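Local coordinates for putative lipoprotein (PDB 3OQQ) that is of unknown function but is probably an extracellular lipoprotein that binds calcium ions, at residues Y405-K410 / Y423-D428; W142-F147 / P400-Y405; M62-V67 / A104-A109. All coordinates share one frame; numbering follows the deposited sequence. Where two conformers were deposited one is given.

Interaction 1: Y405-K410 / Y423-D428. With CA (calcium ion), chain D.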
loop_
_atom_site.group_PDB
_atom_site.type_symbol
_atom_site.label_atom_id
_atom_site.label_comp_id
_atom_site.label_asym_id
_atom_site.label_seq_id
_atom_site.Cartn_x
_atom_site.Cartn_y
_atom_site.Cartn_z
ATOM N N TYR A 405 11.340 -17.332 4.945
ATOM C CA TYR A 405 11.036 -17.502 3.523
ATOM C C TYR A 405 12.224 -18.196 2.811
ATOM O O TYR A 405 13.107 -17.496 2.302
ATOM C CB TYR A 405 10.662 -16.126 2.876
ATOM C CG TYR A 405 9.319 -15.650 3.378
ATOM C CD1 TYR A 405 8.138 -16.086 2.781
ATOM C CD2 TYR A 405 9.221 -14.879 4.537
ATOM C CE1 TYR A 405 6.891 -15.738 3.303
ATOM C CE2 TYR A 405 7.983 -14.550 5.085
ATOM C CZ TYR A 405 6.820 -14.984 4.463
ATOM O OH TYR A 405 5.599 -14.701 5.013
ATOM N N PRO A 406 12.249 -19.567 2.734
ATOM C CA PRO A 406 13.419 -20.258 2.133
ATOM C C PRO A 406 13.655 -20.017 0.637
ATOM O O PRO A 406 14.737 -20.331 0.154
ATOM C CB PRO A 406 13.132 -21.750 2.390
ATOM C CG PRO A 406 12.150 -21.764 3.526
ATOM C CD PRO A 406 11.305 -20.538 3.331
ATOM N N ASP A 407 12.661 -19.519 -0.109
ATOM C CA ASP A 407 12.853 -19.231 -1.537
ATOM C C ASP A 407 13.178 -17.747 -1.809
ATOM O O ASP A 407 13.360 -17.370 -2.975
ATOM C CB ASP A 407 11.623 -19.655 -2.320
ATOM C CG ASP A 407 11.451 -21.159 -2.319
ATOM O OD1 ASP A 407 12.468 -21.871 -2.187
ATOM O OD2 ASP A 407 10.312 -21.615 -2.459
ATOM N N PHE A 408 13.244 -16.908 -0.744
ATOM C CA PHE A 408 13.518 -15.467 -0.869
ATOM C C PHE A 408 14.846 -15.190 -1.590
ATOM O O PHE A 408 14.833 -14.448 -2.572
ATOM C CB PHE A 408 13.515 -14.759 0.503
ATOM C CG PHE A 408 13.724 -13.252 0.472
ATOM C CD1 PHE A 408 12.774 -12.409 -0.100
ATOM C CD2 PHE A 408 14.861 -12.678 1.030
ATOM C CE1 PHE A 408 12.961 -11.023 -0.114
ATOM C CE2 PHE A 408 15.032 -11.293 1.035
ATOM C CZ PHE A 408 14.076 -10.473 0.476
ATOM N N THR A 409 15.979 -15.760 -1.108
ATOM C CA THR A 409 17.294 -15.453 -1.726
ATOM C C THR A 409 17.350 -15.931 -3.173
ATOM O O THR A 409 17.994 -15.269 -3.990
ATOM C CB THR A 409 18.490 -15.965 -0.918
ATOM O OG1 THR A 409 18.490 -17.383 -0.973
ATOM C CG2 THR A 409 18.460 -15.481 0.541
ATOM N N LYS A 410 16.620 -17.014 -3.504
ATOM C CA LYS A 410 16.544 -17.520 -4.887
ATOM C C LYS A 410 15.958 -16.444 -5.813
ATOM O O LYS A 410 16.473 -16.229 -6.900
ATOM C CB LYS A 410 15.727 -18.818 -4.975
ATOM C CG LYS A 410 16.507 -20.054 -4.557
ATOM C CD LYS A 410 15.594 -21.278 -4.499
ATOM C CE LYS A 410 16.333 -22.503 -4.033
ATOM N NZ LYS A 410 15.404 -23.632 -3.745
ATOM N N TYR A 423 6.936 -15.727 -1.589
ATOM C CA TYR A 423 6.156 -15.266 -0.424
ATOM C C TYR A 423 5.065 -16.265 -0.025
ATOM O O TYR A 423 4.590 -16.216 1.109
ATOM C CB TYR A 423 5.531 -13.887 -0.682
ATOM C CG TYR A 423 4.899 -13.765 -2.054
ATOM C CD1 TYR A 423 3.657 -14.333 -2.324
ATOM C CD2 TYR A 423 5.532 -13.066 -3.074
ATOM C CE1 TYR A 423 3.093 -14.266 -3.596
ATOM C CE2 TYR A 423 4.955 -12.954 -4.337
ATOM C CZ TYR A 423 3.740 -13.568 -4.597
ATOM O OH TYR A 423 3.162 -13.471 -5.843
ATOM N N GLU A 424 4.686 -17.176 -0.946
ATOM C CA GLU A 424 3.717 -18.233 -0.690
ATOM C C GLU A 424 4.384 -19.375 0.110
ATOM O O GLU A 424 3.680 -20.205 0.697
ATOM C CB GLU A 424 3.139 -18.786 -2.018
ATOM C CG GLU A 424 2.202 -17.831 -2.732
ATOM C CD GLU A 424 1.437 -18.332 -3.943
ATOM O OE1 GLU A 424 1.685 -19.471 -4.396
ATOM O OE2 GLU A 424 0.599 -17.560 -4.457
ATOM N N ASN A 425 5.726 -19.444 0.107
ATOM C CA ASN A 425 6.420 -20.534 0.803
ATOM C C ASN A 425 6.988 -20.043 2.136
ATOM O O ASN A 425 8.178 -19.776 2.247
ATOM C CB ASN A 425 7.517 -21.176 -0.092
ATOM C CG ASN A 425 8.258 -22.341 0.558
ATOM O OD1 ASN A 425 7.757 -23.027 1.458
ATOM N ND2 ASN A 425 9.467 -22.601 0.116
ATOM N N PHE A 426 6.120 -19.894 3.142
ATOM C CA PHE A 426 6.558 -19.436 4.459
ATOM C C PHE A 426 6.695 -20.621 5.388
ATOM O O PHE A 426 6.024 -21.620 5.193
ATOM C CB PHE A 426 5.557 -18.405 5.038
ATOM C CG PHE A 426 4.157 -18.950 5.254
ATOM C CD1 PHE A 426 3.217 -18.921 4.232
ATOM C CD2 PHE A 426 3.789 -19.500 6.475
ATOM C CE1 PHE A 426 1.936 -19.432 4.426
ATOM C CE2 PHE A 426 2.512 -20.030 6.663
ATOM C CZ PHE A 426 1.592 -19.984 5.639
ATOM N N VAL A 427 7.530 -20.509 6.417
ATOM C CA VAL A 427 7.675 -21.550 7.438
ATOM C C VAL A 427 6.806 -21.092 8.607
ATOM O O VAL A 427 7.043 -20.008 9.166
ATOM C CB VAL A 427 9.151 -21.757 7.835
ATOM C CG1 VAL A 427 9.284 -22.768 8.965
ATOM C CG2 VAL A 427 9.982 -22.176 6.624
ATOM N N ASP A 428 5.787 -21.902 8.952
ATOM C CA ASP A 428 4.840 -21.595 10.013
ATOM C C ASP A 428 5.549 -21.192 11.321
ATOM O O ASP A 428 5.226 -20.144 11.868
ATOM C CB ASP A 428 3.907 -22.803 10.263
ATOM C CG ASP A 428 2.920 -22.586 11.396
ATOM O OD1 ASP A 428 2.666 -21.423 11.740
ATOM O OD2 ASP A 428 2.404 -23.576 11.924
HETATM CA CA CA D . 1.460 -22.184 13.689
HETATM O O HOH W 1 2.928 -15.599 3.719
HETATM O O HOH W 2 10.098 -18.632 0.522
HETATM O O HOH W 3 -0.563 -22.580 12.768
#
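N425 and D407 meet through their polar ends: ND2 of N425 donates to OD2 of D407 over 2.9 Å (N-H...O angle 154°). The amide nitrogen comes from above the carboxylate plane, and the two flat groups are turned 50° apart. With its CG anti to the backbone N (chi1 -179°), N425 stretches far enough to reach the aspartate. A water reinforces the pair from the backbone side, accepting from D407 N and donating to N425 O. P406 fits against the same carbonyl, its CD 3.4 Å from N425 O, while P406 CG packs on V427 CG2 at 3.8 Å. Deeper in, Y423 O sits at the edge of the buried Y405 ring, near its plane, 3.2 Å from Y405 CE1, which also meets F426 CB at 3.5 Å.

In the next shell a type I turn from Y405 to F408, closed by F408 N to Y405 O, presents P406 and D407 together. The hydroxyl of Y405 is hydrogen-bonded to R393 O, and a second water donates both to that hydroxyl and to Y423 O. R393 also makes a cation-pi contact with F426, and W422 meets the Y405 ring edge-to-face. Beyond V427, D428 grips a calcium ion with both carboxylate oxygens. A long salt bridge from K410 may help keep D407 ionised. Direct and water-mediated bonds tie the outer part of this surface contact, while an aromatic side chain fills its inner part.

Interaction 2: W142-F147 / P400-Y405. With CA (calcium ion), chain B; CA (calcium ion), chain C.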
loop_
_atom_site.group_PDB
_atom_site.type_symbol
_atom_site.label_atom_id
_atom_site.label_comp_id
_atom_site.label_asym_id
_atom_site.label_seq_id
_atom_site.Cartn_x
_atom_site.Cartn_y
_atom_site.Cartn_z
ATOM N N TRP A 142 22.187 -9.191 4.245
ATOM C CA TRP A 142 21.096 -8.311 4.645
ATOM C C TRP A 142 19.771 -9.051 4.853
ATOM O O TRP A 142 18.977 -8.626 5.671
ATOM C CB TRP A 142 20.938 -7.146 3.657
ATOM C CG TRP A 142 20.583 -7.548 2.255
ATOM C CD1 TRP A 142 21.442 -7.698 1.205
ATOM C CD2 TRP A 142 19.257 -7.726 1.725
ATOM N NE1 TRP A 142 20.735 -7.953 0.054
ATOM C CE2 TRP A 142 19.392 -7.988 0.346
ATOM C CE3 TRP A 142 17.961 -7.684 2.288
ATOM C CZ2 TRP A 142 18.288 -8.222 -0.484
ATOM C CZ3 TRP A 142 16.865 -7.937 1.472
ATOM C CH2 TRP A 142 17.035 -8.224 0.106
ATOM N N TYR A 143 19.570 -10.191 4.192
ATOM C CA TYR A 143 18.328 -10.953 4.342
ATOM C C TYR A 143 18.384 -11.887 5.580
ATOM O O TYR A 143 17.495 -12.696 5.774
ATOM C CB TYR A 143 17.990 -11.711 3.054
ATOM C CG TYR A 143 19.205 -12.145 2.269
ATOM C CD1 TYR A 143 20.072 -13.117 2.764
ATOM C CD2 TYR A 143 19.482 -11.597 1.022
ATOM C CE1 TYR A 143 21.184 -13.535 2.033
ATOM C CE2 TYR A 143 20.587 -12.015 0.280
ATOM C CZ TYR A 143 21.435 -12.983 0.790
ATOM O OH TYR A 143 22.547 -13.362 0.077
ATOM N N ASP A 144 19.406 -11.723 6.433
ATOM C CA ASP A 144 19.560 -12.378 7.728
ATOM C C ASP A 144 18.888 -11.481 8.807
ATOM O O ASP A 144 18.728 -11.889 9.959
ATOM C CB ASP A 144 21.040 -12.654 8.051
ATOM C CG ASP A 144 21.504 -14.047 7.647
ATOM O OD1 ASP A 144 20.645 -14.942 7.488
ATOM O OD2 ASP A 144 22.717 -14.257 7.557
ATOM N N GLU A 145 18.485 -10.253 8.411
ATOM C CA GLU A 145 17.693 -9.336 9.248
ATOM C C GLU A 145 16.295 -9.923 9.336
ATOM O O GLU A 145 15.950 -10.738 8.474
ATOM C CB GLU A 145 17.653 -7.898 8.650
ATOM C CG GLU A 145 19.004 -7.201 8.499
ATOM C CD GLU A 145 19.795 -6.832 9.740
ATOM O OE1 GLU A 145 19.436 -7.275 10.853
ATOM O OE2 GLU A 145 20.815 -6.124 9.585
ATOM N N ASP A 146 15.487 -9.542 10.353
ATOM C CA ASP A 146 14.161 -10.135 10.511
ATOM C C ASP A 146 13.040 -9.436 9.684
ATOM O O ASP A 146 11.977 -10.041 9.481
ATOM C CB ASP A 146 13.758 -10.267 12.007
ATOM C CG ASP A 146 13.758 -9.029 12.903
ATOM O OD1 ASP A 146 13.963 -7.907 12.388
ATOM O OD2 ASP A 146 13.548 -9.186 14.117
ATOM N N PHE A 147 13.274 -8.199 9.211
ATOM C CA PHE A 147 12.326 -7.408 8.399
ATOM C C PHE A 147 10.937 -7.285 9.048
ATOM O O PHE A 147 9.929 -7.294 8.342
ATOM C CB PHE A 147 12.197 -7.946 6.956
ATOM C CG PHE A 147 13.300 -7.414 6.067
ATOM C CD1 PHE A 147 14.548 -8.046 6.021
ATOM C CD2 PHE A 147 13.112 -6.253 5.317
ATOM C CE1 PHE A 147 15.584 -7.529 5.230
ATOM C CE2 PHE A 147 14.145 -5.737 4.523
ATOM C CZ PHE A 147 15.376 -6.372 4.493
ATOM N N PRO A 400 15.927 -14.757 11.014
ATOM C CA PRO A 400 16.347 -14.239 9.693
ATOM C C PRO A 400 15.232 -14.366 8.654
ATOM O O PRO A 400 14.620 -15.427 8.559
ATOM C CB PRO A 400 17.551 -15.125 9.329
ATOM C CG PRO A 400 18.078 -15.619 10.633
ATOM C CD PRO A 400 16.834 -15.830 11.481
ATOM N N PHE A 401 14.961 -13.291 7.881
ATOM C CA PHE A 401 13.904 -13.288 6.853
ATOM C C PHE A 401 14.040 -14.475 5.884
ATOM O O PHE A 401 13.055 -15.167 5.652
ATOM C CB PHE A 401 13.863 -11.959 6.077
ATOM C CG PHE A 401 12.535 -11.766 5.370
ATOM C CD1 PHE A 401 11.366 -11.539 6.095
ATOM C CD2 PHE A 401 12.444 -11.876 3.993
ATOM C CE1 PHE A 401 10.132 -11.398 5.442
ATOM C CE2 PHE A 401 11.208 -11.723 3.335
ATOM C CZ PHE A 401 10.065 -11.476 4.060
ATOM N N ARG A 402 15.273 -14.771 5.402
ATOM C CA ARG A 402 15.593 -15.883 4.491
ATOM C C ARG A 402 15.242 -17.286 5.130
ATOM O O ARG A 402 15.076 -18.259 4.393
ATOM C CB ARG A 402 17.080 -15.818 4.094
ATOM C CG ARG A 402 18.004 -16.369 5.176
ATOM C CD ARG A 402 19.424 -15.923 5.075
ATOM N NE ARG A 402 20.123 -16.548 3.968
ATOM C CZ ARG A 402 21.445 -16.582 3.847
ATOM N NH1 ARG A 402 22.222 -16.066 4.795
ATOM N NH2 ARG A 402 22.002 -17.141 2.785
ATOM N N GLU A 403 15.141 -17.376 6.478
ATOM C CA GLU A 403 14.738 -18.622 7.170
ATOM C C GLU A 403 13.216 -18.720 7.239
ATOM O O GLU A 403 12.677 -19.809 7.093
ATOM C CB GLU A 403 15.365 -18.732 8.571
ATOM C CG GLU A 403 16.859 -18.992 8.510
ATOM C CD GLU A 403 17.554 -19.291 9.820
ATOM O OE1 GLU A 403 16.879 -19.737 10.775
ATOM O OE2 GLU A 403 18.787 -19.088 9.887
ATOM N N ALA A 404 12.518 -17.584 7.438
ATOM C CA ALA A 404 11.052 -17.527 7.396
ATOM C C ALA A 404 10.563 -17.810 5.969
ATOM O O ALA A 404 9.514 -18.437 5.795
ATOM C CB ALA A 404 10.566 -16.152 7.847
ATOM N N TYR A 405 11.340 -17.332 4.945
ATOM C CA TYR A 405 11.036 -17.502 3.523
ATOM C C TYR A 405 12.224 -18.196 2.811
ATOM O O TYR A 405 13.107 -17.496 2.302
ATOM C CB TYR A 405 10.662 -16.126 2.876
ATOM C CG TYR A 405 9.319 -15.650 3.378
ATOM C CD1 TYR A 405 8.138 -16.086 2.781
ATOM C CD2 TYR A 405 9.221 -14.879 4.537
ATOM C CE1 TYR A 405 6.891 -15.738 3.303
ATOM C CE2 TYR A 405 7.983 -14.550 5.085
ATOM C CZ TYR A 405 6.820 -14.984 4.463
ATOM O OH TYR A 405 5.599 -14.701 5.013
HETATM CA CA CA B . 12.830 -6.932 14.643
HETATM CA CA CA C . 15.452 -5.868 12.309
HETATM O O HOH W 4 20.164 -17.641 8.079
HETATM O O HOH W 5 17.116 -7.618 12.164
HETATM O O HOH W 6 15.370 -6.095 14.657
HETATM O O HOH W 7 17.007 -4.344 13.277
#
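Y143 and E145 offer their carbonyls to the start of helix 401-404. E145 O takes F401 N at 2.8 Å, and Y143 O takes R402 N at 3.1 Å, the donor lying nearly along the C=O axis. P400 is the N-cap residue, and its carbonyl accepts from both E403 N and A404 N. The first turn is therefore bonded on two fronts: internally through P400 O, and across the contact through two amides that a helix start cannot pair within itself. Between the two acceptors, the D144 carbonyl O lies 3.4 Å from P400 CA in a CA-H...O contact.

The R402 guanidinium meets Y143 over one face and D144 at its edge. R402 CG sits between the backbone N and the carbonyl carbon (chi1 79°) and the chain bends at chi3, which lays the guanidinium beside both residues. CE1 of Y143 stands 3.6 Å from R402 CZ; the tyrosine presents its edge, and the planes are 65° apart. D144 forms a salt bridge whose bonds from R402 NH1 are weak, the one to OD2 being 3.3 Å long; the position of OD1 is doubtful. At the other end F401 and F147 meet obliquely, with ring centroids 5.7 Å apart, planes at 58° and F401 CD1 3.8 Å from F147 CB.

D146 turns to a pair of calcium ions. Its OD1 bridges both, and OD2 binds one of them while accepting from R398 N. E132, N148, D149, G186 and E397 also serve this double site; E145 OE1 accepts from a calcium-bound water and OE2 from L139 N. Calcium binding and the seating of the helix are probably linked, since one short loop supplies both the D146 ligand and the carbonyls for a helix more than 250 residues away.

Interaction 3: M62-V67 / A104-A109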
loop_
_atom_site.group_PDB
_atom_site.type_symbol
_atom_site.label_atom_id
_atom_site.label_comp_id
_atom_site.label_asym_id
_atom_site.label_seq_id
_atom_site.Cartn_x
_atom_site.Cartn_y
_atom_site.Cartn_z
HETATM N N MSE A 62 -12.600 -12.020 -14.556
HETATM C CA MSE A 62 -13.671 -11.036 -14.596
HETATM C C MSE A 62 -14.939 -11.672 -14.041
HETATM O O MSE A 62 -15.433 -12.654 -14.609
HETATM C CB MSE A 62 -13.880 -10.549 -16.045
HETATM C CG MSE A 62 -14.936 -9.452 -16.184
HETATM SE SE MSE A 62 -15.340 -9.037 -18.043
HETATM C CE MSE A 62 -16.418 -10.519 -18.413
ATOM N N LYS A 63 -15.433 -11.142 -12.909
ATOM C CA LYS A 63 -16.695 -11.608 -12.339
ATOM C C LYS A 63 -17.794 -10.711 -12.890
ATOM O O LYS A 63 -17.630 -9.477 -12.937
ATOM C CB LYS A 63 -16.684 -11.641 -10.804
ATOM C CG LYS A 63 -15.699 -12.689 -10.270
ATOM C CD LYS A 63 -16.222 -13.548 -9.126
ATOM C CE LYS A 63 -15.118 -14.473 -8.660
ATOM N NZ LYS A 63 -15.519 -15.903 -8.620
ATOM N N TYR A 64 -18.888 -11.327 -13.361
ATOM C CA TYR A 64 -19.972 -10.549 -13.934
ATOM C C TYR A 64 -21.349 -11.134 -13.587
ATOM O O TYR A 64 -21.479 -12.335 -13.336
ATOM C CB TYR A 64 -19.800 -10.451 -15.467
ATOM C CG TYR A 64 -20.018 -11.751 -16.230
ATOM C CD1 TYR A 64 -18.958 -12.618 -16.486
ATOM C CD2 TYR A 64 -21.262 -12.060 -16.782
ATOM C CE1 TYR A 64 -19.140 -13.780 -17.235
ATOM C CE2 TYR A 64 -21.454 -13.219 -17.533
ATOM C CZ TYR A 64 -20.388 -14.071 -17.762
ATOM O OH TYR A 64 -20.567 -15.210 -18.500
ATOM N N ASN A 65 -22.374 -10.270 -13.628
ATOM C CA ASN A 65 -23.767 -10.612 -13.395
ATOM C C ASN A 65 -24.358 -11.154 -14.658
ATOM O O ASN A 65 -24.215 -10.543 -15.724
ATOM C CB ASN A 65 -24.555 -9.374 -12.927
ATOM C CG ASN A 65 -24.021 -8.811 -11.643
ATOM O OD1 ASN A 65 -23.778 -9.541 -10.695
ATOM N ND2 ASN A 65 -23.776 -7.515 -11.589
ATOM N N THR A 66 -25.022 -12.307 -14.550
ATOM C CA THR A 66 -25.655 -12.941 -15.686
ATOM C C THR A 66 -27.076 -12.474 -15.816
ATOM O O THR A 66 -27.657 -11.948 -14.864
ATOM C CB THR A 66 -25.618 -14.475 -15.577
ATOM O OG1 THR A 66 -26.487 -14.900 -14.522
ATOM C CG2 THR A 66 -24.187 -15.056 -15.447
ATOM N N VAL A 67 -27.642 -12.725 -16.995
ATOM C CA VAL A 67 -29.008 -12.377 -17.360
ATOM C C VAL A 67 -30.020 -13.160 -16.469
ATOM O O VAL A 67 -31.179 -12.766 -16.379
ATOM C CB VAL A 67 -29.212 -12.611 -18.887
ATOM C CG1 VAL A 67 -29.302 -14.100 -19.249
ATOM C CG2 VAL A 67 -30.400 -11.826 -19.430
ATOM N N ALA A 104 -14.150 -8.278 -22.578
ATOM C CA ALA A 104 -15.292 -8.453 -23.474
ATOM C C ALA A 104 -16.386 -9.118 -22.684
ATOM O O ALA A 104 -16.112 -9.984 -21.837
ATOM C CB ALA A 104 -14.912 -9.281 -24.702
ATOM N N LEU A 105 -17.609 -8.671 -22.908
ATOM C CA LEU A 105 -18.785 -9.184 -22.219
ATOM C C LEU A 105 -19.368 -10.431 -22.907
ATOM O O LEU A 105 -19.829 -10.340 -24.055
ATOM C CB LEU A 105 -19.847 -8.076 -22.156
ATOM C CG LEU A 105 -20.418 -7.658 -20.824
ATOM C CD1 LEU A 105 -19.332 -7.395 -19.790
ATOM C CD2 LEU A 105 -21.270 -6.438 -20.996
ATOM N N PRO A 106 -19.427 -11.594 -22.187
ATOM C CA PRO A 106 -20.073 -12.792 -22.758
ATOM C C PRO A 106 -21.544 -12.512 -23.065
ATOM O O PRO A 106 -22.109 -11.562 -22.524
ATOM C CB PRO A 106 -19.914 -13.833 -21.637
ATOM C CG PRO A 106 -18.745 -13.352 -20.851
ATOM C CD PRO A 106 -18.942 -11.874 -20.821
ATOM N N GLU A 107 -22.155 -13.311 -23.938
ATOM C CA GLU A 107 -23.538 -13.099 -24.377
ATOM C C GLU A 107 -24.594 -13.307 -23.269
ATOM O O GLU A 107 -25.714 -12.819 -23.416
ATOM C CB GLU A 107 -23.866 -14.002 -25.579
ATOM C CG GLU A 107 -23.243 -13.551 -26.897
ATOM C CD GLU A 107 -23.571 -12.158 -27.413
ATOM O OE1 GLU A 107 -24.690 -11.657 -27.148
ATOM O OE2 GLU A 107 -22.707 -11.574 -28.105
ATOM N N ASP A 108 -24.253 -14.031 -22.191
ATOM C CA ASP A 108 -25.165 -14.257 -21.073
ATOM C C ASP A 108 -24.995 -13.187 -19.953
ATOM O O ASP A 108 -25.568 -13.331 -18.876
ATOM C CB ASP A 108 -24.958 -15.677 -20.508
ATOM C CG ASP A 108 -23.604 -15.938 -19.877
ATOM O OD1 ASP A 108 -22.687 -15.108 -20.055
ATOM O OD2 ASP A 108 -23.479 -16.924 -19.168
ATOM N N ALA A 109 -24.217 -12.121 -20.206
ATOM C CA ALA A 109 -23.986 -11.076 -19.215
ATOM C C ALA A 109 -25.113 -10.059 -19.193
ATOM O O ALA A 109 -25.838 -9.917 -20.196
ATOM C CB ALA A 109 -22.679 -10.367 -19.511
#
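Y64 is held from several directions by the turn P106-A109. P106 approaches over one face of its ring, CD lying 4.2 Å from the centroid and only 16° off the normal, a CH-pi contact. Selenomethionine M62 reaches the same proline tip to tip: its chain bends at chi3 (77°), which brings CE to 3.7 Å from P106 CD. A109 comes in obliquely, with CB 3.5 Å from Y64 CD2. At the far end of the ring, the Y64 hydroxyl donates over a short 2.6 Å to OD1 of D108, which receives it on its syn lone pair. Ring and carboxylate planes stand 62° apart, and the two side chains cross at about a right angle. The hydroxyl of a largely buried tyrosine is thus met by a carboxylate, probably charged, and the bond restrains where the end of the ring can swing.

The backbone secures the same turn. A109 N bonds to P106 O within the type I turn, while D108 O accepts from V67 N at 2.9 Å, and T66 and A109 form a single beta bridge. D108 therefore serves both ways, by side chain to Y64 and by carbonyl to V67. Strands 59-65, 71-80 and 96-104 form an antiparallel meander, and P106 also touches K74 of its middle strand. The loop after strand 96-104 folds back across this meander and closes on the buried Y64 near the end of strand 59-65.

Interactions 1 and 2 belong to one region: they share Y405, and their helices 401-404 and 408-413 follow each other in the chain. They touch directly, with V427 N probably hydrogen-bonded to A404 O at 2.9 Å and F408 CE2 packed on Y143 CB. Interaction 1 lies at the surface, whereas interaction 2 is partly buried; D146 bridges two calcium ions in interaction 2, while D428 binds a separate one at the end of interaction 1. Interaction 3 lies apart, its nearest atoms about 17 Å from interaction 1 and about 25 Å from interaction 2. Also partly buried, it joins a strand end to a turn around a single tyrosine, where interaction 2 relies on carbonyls meeting a helix start.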